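Local atomic coordinates of N-isopropylammelide isopropylaminohydrolase (Burkholderia multivorans ATCC 17616, PDB entry 6NBO), a protein that belongs to the amidohydrolase family, metal-dependent hydrolases built on a TIM-barrel domain, and carries zinc ions in this structure. Residues S229-L232 and I233-T237. Sequence-based numbering, arbitrary orientation.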
loop_
_atom_site.group_PDB
_atom_site.type_symbol
_atom_site.label_atom_id
_atom_site.label_comp_id
_atom_site.label_asym_id
_atom_site.label_seq_id
_atom_site.Cartn_x
_atom_site.Cartn_y
_atom_site.Cartn_z
ATOM N N SER A 229 -20.385 -7.481 9.042
ATOM C CA SER A 229 -19.975 -6.123 8.711
ATOM C C SER A 229 -19.595 -6.011 7.244
ATOM O O SER A 229 -19.945 -5.029 6.579
ATOM C CB SER A 229 -18.801 -5.686 9.590
ATOM O OG SER A 229 -19.211 -5.468 10.921
ATOM N N LEU A 230 -18.862 -7.001 6.733
ATOM C CA LEU A 230 -18.484 -7.008 5.321
ATOM C C LEU A 230 -19.712 -6.986 4.417
ATOM O O LEU A 230 -19.754 -6.246 3.425
ATOM C CB LEU A 230 -17.618 -8.235 5.024
ATOM C CG LEU A 230 -17.054 -8.339 3.602
ATOM C CD1 LEU A 230 -16.399 -7.018 3.164
ATOM C CD2 LEU A 230 -16.064 -9.493 3.498
ATOM N N ASP A 231 -20.730 -7.782 4.749
ATOM C CA ASP A 231 -21.957 -7.770 3.959
ATOM C C ASP A 231 -22.583 -6.384 3.938
ATOM O O ASP A 231 -23.034 -5.914 2.885
ATOM C CB ASP A 231 -22.951 -8.793 4.505
ATOM C CG ASP A 231 -24.315 -8.676 3.845
ATOM O OD1 ASP A 231 -24.402 -8.887 2.626
ATOM O OD2 ASP A 231 -25.296 -8.353 4.538
ATOM N N LEU A 232 -22.637 -5.726 5.104
ATOM C CA LEU A 232 -23.164 -4.366 5.177
ATOM C C LEU A 232 -22.384 -3.427 4.269
ATOM O O LEU A 232 -22.973 -2.632 3.527
ATOM C CB LEU A 232 -23.116 -3.847 6.616
ATOM C CG LEU A 232 -24.170 -4.299 7.620
ATOM C CD1 LEU A 232 -23.951 -3.559 8.930
ATOM C CD2 LEU A 232 -25.561 -4.025 7.080
ATOM N N ILE A 233 -21.055 -3.495 4.333
ATOM C CA ILE A 233 -20.203 -2.630 3.524
ATOM C C ILE A 233 -20.453 -2.865 2.036
ATOM O O ILE A 233 -20.593 -1.918 1.251
ATOM C CB ILE A 233 -18.732 -2.865 3.901
ATOM C CG1 ILE A 233 -18.465 -2.316 5.308
ATOM C CG2 ILE A 233 -17.799 -2.242 2.869
ATOM C CD1 ILE A 233 -17.228 -2.898 5.968
ATOM N N LEU A 234 -20.518 -4.136 1.629
ATOM C CA LEU A 234 -20.728 -4.448 0.217
ATOM C C LEU A 234 -22.123 -4.031 -0.248
ATOM O O LEU A 234 -22.294 -3.578 -1.386
ATOM C CB LEU A 234 -20.503 -5.945 -0.023
ATOM C CG LEU A 234 -19.088 -6.460 0.280
ATOM C CD1 LEU A 234 -19.009 -7.963 0.098
ATOM C CD2 LEU A 234 -18.056 -5.762 -0.596
ATOM N N GLN A 235 -23.135 -4.196 0.610
ATOM C CA GLN A 235 -24.479 -3.718 0.280
ATOM C C GLN A 235 -24.470 -2.230 -0.032
ATOM O O GLN A 235 -25.055 -1.782 -1.026
ATOM C CB GLN A 235 -25.438 -3.978 1.439
ATOM C CG GLN A 235 -25.915 -5.387 1.598
ATOM C CD GLN A 235 -27.110 -5.433 2.534
ATOM O OE1 GLN A 235 -27.997 -4.584 2.455
ATOM N NE2 GLN A 235 -27.127 -6.406 3.434
ATOM N N ARG A 236 -23.834 -1.444 0.835
ATOM C CA ARG A 236 -23.785 -0.004 0.637
ATOM C C ARG A 236 -22.979 0.343 -0.611
ATOM O O ARG A 236 -23.361 1.233 -1.382
ATOM C CB ARG A 236 -23.185 0.661 1.881
ATOM C CG ARG A 236 -23.658 2.078 2.114
ATOM C CD ARG A 236 -25.116 2.095 2.569
ATOM N NE ARG A 236 -25.701 3.428 2.456
ATOM C CZ ARG A 236 -26.660 3.755 1.593
ATOM N NH1 ARG A 236 -27.126 4.996 1.559
ATOM N NH2 ARG A 236 -27.166 2.840 0.772
ATOM N N THR A 237 -21.863 -0.359 -0.826
ATOM C CA THR A 237 -21.045 -0.142 -2.019
ATOM C C THR A 237 -21.866 -0.325 -3.289
ATOM O O THR A 237 -21.780 0.477 -4.227
ATOM C CB THR A 237 -19.864 -1.115 -2.024
ATOM O OG1 THR A 237 -19.076 -0.931 -0.840
ATOM C CG2 THR A 237 -18.998 -0.885 -3.258
#
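Ser229 accepts at its carbonyl O the amide N of Ile233, 2.9 Å away, in a regular i to i+4 bond of helix 223-239. This helix joins strands 215-219 and 246-250 in a beta-alpha-beta unit of the TIM barrel. Ile233 lays CG1 alongside the same carbonyl, CG1 standing 3.3 Å from Ser229 O, while its side chain packs on Val246 and Ile248 of the barrel wall. The hydroxyl of Ser229 turns elsewhere, to Glu221.

One residue on, Leu230 O receives Leu234 N. With chi1 at -176°, Leu230 swings CG beside its own carbonyl carbon, and CD1 comes within 4.0 Å of Leu234 CG. The two branched ends meet at a slant on the side facing helix 259-272, where Leu230 touches Leu265 and Leu234 touches Met269.

Asp231 is gripped twice by Gln235. Asp231 O takes the backbone N of Gln235, and Asp231 OD2 takes Gln235 NE2 at 2.9 Å, with an N-H...O angle of 148°. Asp231 OD2 lies near the amide plane of Gln235, but NE2 meets it from above the carboxylate plane; the two planes are 58° apart. OD1 forms a salt bridge with Arg268, so the carboxylate ties the partly exposed flank of this helix to helix 259-272.

Leu232 O bonds to Arg236 N at 3.1 Å, and the Leu232 side chain, in one of its two conformers, touches Pro197 and Val198 of helix 197-211. At the next residue, Ile233 O accepts two donors, Thr237 N and, from above the carbonyl plane, Thr237 OG1 at 2.8 Å.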